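Local coordinates for DUF115 domain-containing protein (Magnetospirillum magneticum AMB-1, PDB 5MU5), which is a Maf glycosyltransferase that takes part in flagella formation, probably by transferring sugar to flagellin, at residues A[17-22]-A[168-173]; A[122-127]-A[142-147]. All coordinates share one frame; numbering follows the deposited sequence.

Interaction 1: A[17-22]-A[168-173]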
loop_
_atom_site.group_PDB
_atom_site.type_symbol
_atom_site.label_atom_id
_atom_site.label_comp_id
_atom_site.label_asym_id
_atom_site.label_seq_id
_atom_site.Cartn_x
_atom_site.Cartn_y
_atom_site.Cartn_z
ATOM N N GLU A 17 9.614 -20.232 29.176
ATOM C CA GLU A 17 10.986 -20.152 28.668
ATOM C C GLU A 17 11.009 -19.859 27.161
ATOM O O GLU A 17 11.769 -19.016 26.699
ATOM C CB GLU A 17 11.749 -21.451 28.966
ATOM C CG GLU A 17 12.064 -21.666 30.442
ATOM C CD GLU A 17 12.543 -23.081 30.778
ATOM O OE1 GLU A 17 12.378 -24.011 29.955
ATOM O OE2 GLU A 17 13.083 -23.272 31.889
ATOM N N ALA A 18 10.164 -20.563 26.411
ATOM C CA ALA A 18 10.094 -20.407 24.960
ATOM C C ALA A 18 9.678 -18.989 24.568
ATOM O O ALA A 18 10.280 -18.397 23.691
ATOM C CB ALA A 18 9.142 -21.425 24.362
ATOM N N PHE A 19 8.651 -18.447 25.219
ATOM C CA PHE A 19 8.296 -17.043 24.991
ATOM C C PHE A 19 9.466 -16.114 25.305
ATOM O O PHE A 19 9.787 -15.250 24.502
ATOM C CB PHE A 19 7.067 -16.626 25.795
ATOM C CG PHE A 19 5.763 -17.020 25.153
ATOM C CD1 PHE A 19 5.195 -16.222 24.166
ATOM C CD2 PHE A 19 5.118 -18.171 25.517
ATOM C CE1 PHE A 19 4.006 -16.581 23.562
ATOM C CE2 PHE A 19 3.922 -18.530 24.926
ATOM C CZ PHE A 19 3.359 -17.736 23.954
ATOM N N LEU A 20 10.123 -16.306 26.445
ATOM C CA LEU A 20 11.237 -15.423 26.808
ATOM C C LEU A 20 12.385 -15.493 25.817
ATOM O O LEU A 20 13.095 -14.516 25.622
ATOM C CB LEU A 20 11.744 -15.736 28.198
ATOM C CG LEU A 20 10.794 -15.298 29.309
ATOM C CD1 LEU A 20 11.132 -15.992 30.625
ATOM C CD2 LEU A 20 10.839 -13.793 29.463
ATOM N N GLU A 21 12.546 -16.648 25.189
ATOM C CA GLU A 21 13.591 -16.863 24.205
ATOM C C GLU A 21 13.209 -16.356 22.800
ATOM O O GLU A 21 13.992 -15.693 22.133
ATOM C CB GLU A 21 13.899 -18.368 24.130
ATOM C CG GLU A 21 14.994 -18.742 23.140
ATOM C CD GLU A 21 15.187 -20.242 23.006
ATOM O OE1 GLU A 21 14.568 -21.021 23.760
ATOM O OE2 GLU A 21 15.991 -20.638 22.147
ATOM N N LEU A 22 12.005 -16.682 22.355
ATOM C CA LEU A 22 11.604 -16.442 20.973
ATOM C C LEU A 22 10.598 -15.323 20.736
ATOM O O LEU A 22 10.381 -14.963 19.586
ATOM C CB LEU A 22 11.062 -17.748 20.397
ATOM C CG LEU A 22 12.144 -18.838 20.319
ATOM C CD1 LEU A 22 11.554 -20.240 20.441
ATOM C CD2 LEU A 22 12.941 -18.680 19.033
ATOM N N PRO A 168 6.908 -25.544 19.785
ATOM C CA PRO A 168 6.964 -25.772 18.344
ATOM C C PRO A 168 6.398 -24.585 17.552
ATOM O O PRO A 168 6.892 -24.288 16.478
ATOM C CB PRO A 168 6.103 -27.019 18.157
ATOM C CG PRO A 168 6.148 -27.720 19.476
ATOM C CD PRO A 168 6.129 -26.595 20.470
ATOM N N LEU A 169 5.406 -23.887 18.097
ATOM C CA LEU A 169 4.885 -22.686 17.443
ATOM C C LEU A 169 5.898 -21.554 17.467
ATOM O O LEU A 169 6.234 -20.983 16.428
ATOM C CB LEU A 169 3.601 -22.222 18.120
ATOM C CG LEU A 169 2.423 -23.164 17.925
ATOM C CD1 LEU A 169 1.223 -22.734 18.754
ATOM C CD2 LEU A 169 2.069 -23.175 16.454
ATOM N N LEU A 170 6.394 -21.235 18.660
ATOM C CA LEU A 170 7.372 -20.163 18.814
ATOM C C LEU A 170 8.650 -20.421 18.033
ATOM O O LEU A 170 9.276 -19.488 17.543
ATOM C CB LEU A 170 7.685 -19.959 20.290
ATOM C CG LEU A 170 6.529 -19.314 21.038
ATOM C CD1 LEU A 170 6.588 -19.643 22.516
ATOM C CD2 LEU A 170 6.541 -17.812 20.788
ATOM N N GLU A 171 9.022 -21.693 17.925
ATOM C CA GLU A 171 10.202 -22.104 17.175
ATOM C C GLU A 171 10.180 -21.617 15.719
ATOM O O GLU A 171 11.228 -21.416 15.137
ATOM C CB GLU A 171 10.339 -23.635 17.215
ATOM C CG GLU A 171 11.737 -24.145 16.943
ATOM C CD GLU A 171 12.749 -23.575 17.922
ATOM O OE1 GLU A 171 12.478 -23.562 19.147
ATOM O OE2 GLU A 171 13.810 -23.129 17.463
ATOM N N THR A 172 8.987 -21.427 15.140
ATOM C CA THR A 172 8.846 -20.902 13.757
ATOM C C THR A 172 9.303 -19.453 13.598
ATOM O O THR A 172 9.523 -18.995 12.472
ATOM C CB THR A 172 7.391 -20.995 13.251
ATOM O OG1 THR A 172 6.511 -20.244 14.100
ATOM C CG2 THR A 172 6.913 -22.455 13.215
ATOM N N ARG A 173 9.430 -18.727 14.707
ATOM C CA ARG A 173 9.942 -17.356 14.694
ATOM C C ARG A 173 11.444 -17.272 14.652
ATOM O O ARG A 173 11.973 -16.188 14.437
ATOM C CB ARG A 173 9.502 -16.604 15.947
ATOM C CG ARG A 173 8.020 -16.334 15.980
ATOM C CD ARG A 173 7.627 -15.770 17.311
ATOM N NE ARG A 173 8.320 -14.521 17.579
ATOM C CZ ARG A 173 7.881 -13.323 17.231
ATOM N NH1 ARG A 173 6.740 -13.178 16.578
ATOM N NH2 ARG A 173 8.588 -12.261 17.546
#

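Interaction 2: A[122-127]-A[142-147]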
loop_
_atom_site.group_PDB
_atom_site.type_symbol
_atom_site.label_atom_id
_atom_site.label_comp_id
_atom_site.label_asym_id
_atom_site.label_seq_id
_atom_site.Cartn_x
_atom_site.Cartn_y
_atom_site.Cartn_z
ATOM N N PHE A 122 -1.245 -20.979 3.269
ATOM C CA PHE A 122 -0.034 -20.460 3.869
ATOM C C PHE A 122 -0.301 -19.911 5.252
ATOM O O PHE A 122 0.439 -20.217 6.186
ATOM C CB PHE A 122 0.547 -19.352 3.002
ATOM C CG PHE A 122 1.899 -18.885 3.440
ATOM C CD1 PHE A 122 2.031 -17.979 4.475
ATOM C CD2 PHE A 122 3.037 -19.339 2.804
ATOM C CE1 PHE A 122 3.279 -17.538 4.891
ATOM C CE2 PHE A 122 4.287 -18.896 3.196
ATOM C CZ PHE A 122 4.413 -18.003 4.251
ATOM N N HIS A 123 -1.371 -19.115 5.368
ATOM C CA HIS A 123 -1.715 -18.419 6.601
ATOM C C HIS A 123 -2.855 -19.075 7.333
ATOM O O HIS A 123 -3.755 -19.659 6.733
ATOM C CB HIS A 123 -2.140 -16.992 6.293
ATOM C CG HIS A 123 -1.069 -16.154 5.672
ATOM N ND1 HIS A 123 -0.062 -15.590 6.421
ATOM C CD2 HIS A 123 -0.867 -15.740 4.398
ATOM C CE1 HIS A 123 0.718 -14.867 5.639
ATOM N NE2 HIS A 123 0.258 -14.953 4.402
ATOM N N MET A 124 -2.802 -18.978 8.649
ATOM C CA MET A 124 -3.885 -19.398 9.519
ATOM C C MET A 124 -4.174 -18.257 10.462
ATOM O O MET A 124 -3.252 -17.733 11.103
ATOM C CB MET A 124 -3.485 -20.588 10.356
ATOM C CG MET A 124 -4.469 -20.833 11.478
ATOM S SD MET A 124 -4.325 -22.493 12.109
ATOM C CE MET A 124 -5.000 -23.383 10.695
ATOM N N VAL A 125 -5.440 -17.883 10.564
ATOM C CA VAL A 125 -5.854 -16.792 11.450
ATOM C C VAL A 125 -6.831 -17.276 12.524
ATOM O O VAL A 125 -7.912 -17.747 12.217
ATOM C CB VAL A 125 -6.513 -15.664 10.656
ATOM C CG1 VAL A 125 -6.987 -14.568 11.602
ATOM C CG2 VAL A 125 -5.554 -15.091 9.629
ATOM N N CYS A 126 -6.451 -17.158 13.781
ATOM C CA CYS A 126 -7.311 -17.551 14.891
ATOM C C CYS A 126 -7.817 -16.325 15.595
ATOM O O CYS A 126 -7.039 -15.529 16.135
ATOM C CB CYS A 126 -6.557 -18.394 15.902
ATOM S SG CYS A 126 -5.855 -19.853 15.148
ATOM N N LEU A 127 -9.127 -16.160 15.574
ATOM C CA LEU A 127 -9.742 -15.035 16.220
ATOM C C LEU A 127 -10.165 -15.609 17.536
ATOM O O LEU A 127 -11.157 -16.329 17.629
ATOM C CB LEU A 127 -10.916 -14.543 15.394
ATOM C CG LEU A 127 -10.370 -14.220 14.008
ATOM C CD1 LEU A 127 -11.330 -14.700 12.939
ATOM C CD2 LEU A 127 -10.043 -12.749 13.911
ATOM N N ASP A 142 -3.776 -28.075 8.443
ATOM C CA ASP A 142 -3.283 -27.116 7.453
ATOM C C ASP A 142 -1.776 -26.932 7.358
ATOM O O ASP A 142 -1.285 -26.488 6.323
ATOM C CB ASP A 142 -3.914 -25.751 7.722
ATOM C CG ASP A 142 -5.420 -25.755 7.533
ATOM O OD1 ASP A 142 -5.912 -26.373 6.565
ATOM O OD2 ASP A 142 -6.119 -25.131 8.345
ATOM N N ASN A 143 -1.048 -27.241 8.427
ATOM C CA ASN A 143 0.389 -26.981 8.486
ATOM C C ASN A 143 0.746 -25.574 7.936
ATOM O O ASN A 143 1.505 -25.431 6.975
ATOM C CB ASN A 143 1.127 -28.082 7.753
ATOM C CG ASN A 143 2.628 -28.019 7.964
ATOM O OD1 ASN A 143 3.116 -27.878 9.097
ATOM N ND2 ASN A 143 3.380 -28.133 6.872
ATOM N N PRO A 144 0.157 -24.526 8.532
ATOM C CA PRO A 144 0.373 -23.188 8.030
ATOM C C PRO A 144 1.808 -22.718 8.248
ATOM O O PRO A 144 2.481 -23.209 9.123
ATOM C CB PRO A 144 -0.603 -22.347 8.860
ATOM C CG PRO A 144 -0.717 -23.095 10.146
ATOM C CD PRO A 144 -0.709 -24.532 9.719
ATOM N N ALA A 145 2.272 -21.802 7.414
ATOM C CA ALA A 145 3.590 -21.225 7.554
ATOM C C ALA A 145 3.497 -19.930 8.368
ATOM O O ALA A 145 4.466 -19.536 8.975
ATOM C CB ALA A 145 4.160 -20.925 6.184
ATOM N N GLY A 146 2.342 -19.262 8.314
ATOM C CA GLY A 146 2.077 -18.008 9.020
ATOM C C GLY A 146 0.891 -18.224 9.949
ATOM O O GLY A 146 -0.163 -18.697 9.523
ATOM N N ILE A 147 1.083 -17.932 11.236
ATOM C CA ILE A 147 0.070 -18.201 12.250
ATOM C C ILE A 147 -0.136 -16.916 13.010
ATOM O O ILE A 147 0.802 -16.337 13.571
ATOM C CB ILE A 147 0.517 -19.318 13.203
ATOM C CG1 ILE A 147 0.804 -20.596 12.401
ATOM C CG2 ILE A 147 -0.555 -19.570 14.266
ATOM C CD1 ILE A 147 1.375 -21.720 13.242
#

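Interaction 1: A[17-22]-A[168-173]
L170 lays its CD1 methyl over one face of the F19 ring, almost above the centre: the carbon lies 3.7 Å from the ring centroid and 11° off the ring normal, a CH-pi contact. The two side chains cross at about a right angle, and the second methyl, CD2, leans over the CD1/CE1 side of the ring. The same CD1 also reaches the flank of helix 9-22, meeting A18 CB at 3.6 Å. F19 starts away from the partner helix, but with CG beside the backbone N (chi1 -82°) its ring swings back under the L170 methyls. W166 meets this ring edge-to-face, while I182, M26 and L30 pack around it, so F19 is shared by several elements. This is helix-on-helix packing within the Maf N-terminal domain: the last turn of helix 9-22 rests on the short helix 166-171, which in turn lies against strand 180-183 through L170 on L180. L22 lies over the CB and carbonyl oxygen of L170, its CD1 3.9 Å from L170 CB, and L22 CA is 6.0 Å from L170 CA. L22 CD1 also touches E171 OE1 at 3.7 Å, a methyl in van der Waals contact with a carboxylate oxygen; E171 forms salt bridges with R167 and R174, and E21 uses the same two arginines, which link helix 9-22 to helix 166-171 and the turn after it. The one hydrogen bond between the segments runs from R173 NE to L22 O, 2.9 Å long with an N-H...O angle of 155°. The acceptor lies near the guanidinium plane, at its edge, and the donor is tilted from the plane of the L22 carbonyl. The bend at chi3 turns NE of R173 toward this carbonyl at the C-terminal end of helix 9-22.

Interaction 2: A[122-127]-A[142-147]
F122 and H123 meet A145 and G146 where parallel strands 123-127 and 146-150 begin, the two strands of a beta-alpha-beta unit connected by helix 134-142. Backbone hydrogen bonds set the register, H123 beside G146 and M124 beside I147. F122 O accepts two of them: A145 N at 2.7 Å, in the carbonyl plane, and G146 N at 3.0 Å, tilted from it. M124 N returns one to G146 O. Two CA-H...O contacts, H123 CA to G146 O and I147 CA to M124 O, fill in between the strands.

The aromatic contact lies at the strand entrance. A145 CB sits over the centre of one face of the F122 ring, 3.6 Å from its centroid and 13° off the normal. With CG anti to the backbone N (chi1 -172°), the F122 ring doubles back over this methyl, and residues N569, M572 and L573 of helix 568-579 also touch it. A leucine in place of F122 has no flat face to lay on A145 CB and would probably leave a gap against A145 and helix 568-579. The F122 ring points its CD1 edge at the face of the H123 imidazole, whose NE2 is bonded to C203 O and whose ND1 is bonded to H148 NE2. G146 CA lies 4.1 Å from H123 ND1.

On the face carrying M124 and I147, M124 CB lies against the P144 ring, 3.7 Å from P144 CB. M124 also touches L138, and P144 touches L139, of helix 134-142. The carboxylate of D142 is held by salt bridges to R79 and R211. Beyond the bend at chi3 (-70°), the methyl CE of M124 ends 3.1 Å from D142 OD2.

Overall arrangement
Both contacts belong to the Maf N-terminal domain, and along the chain interaction 2 is nested within the loop closed by interaction 1. Interaction 2 is buried throughout and joins neighbouring strands of the four-stranded parallel sheet, so main-chain hydrogen bonds dominate it. Interaction 1 lies farther out, only partly buried, and packs two helices through leucine and phenylalanine side chains, with one arginine-to-carbonyl bond; the ion pairs beside it are made with R167 and R174, outside its segments. The centres of interactions 1 and 2 are about 16 Å apart. They nevertheless touch, L169 CD2 packing on I147 CD1 at 3.6 Å. L169 also rests on helix 134-142, the connection between the strands of interaction 2.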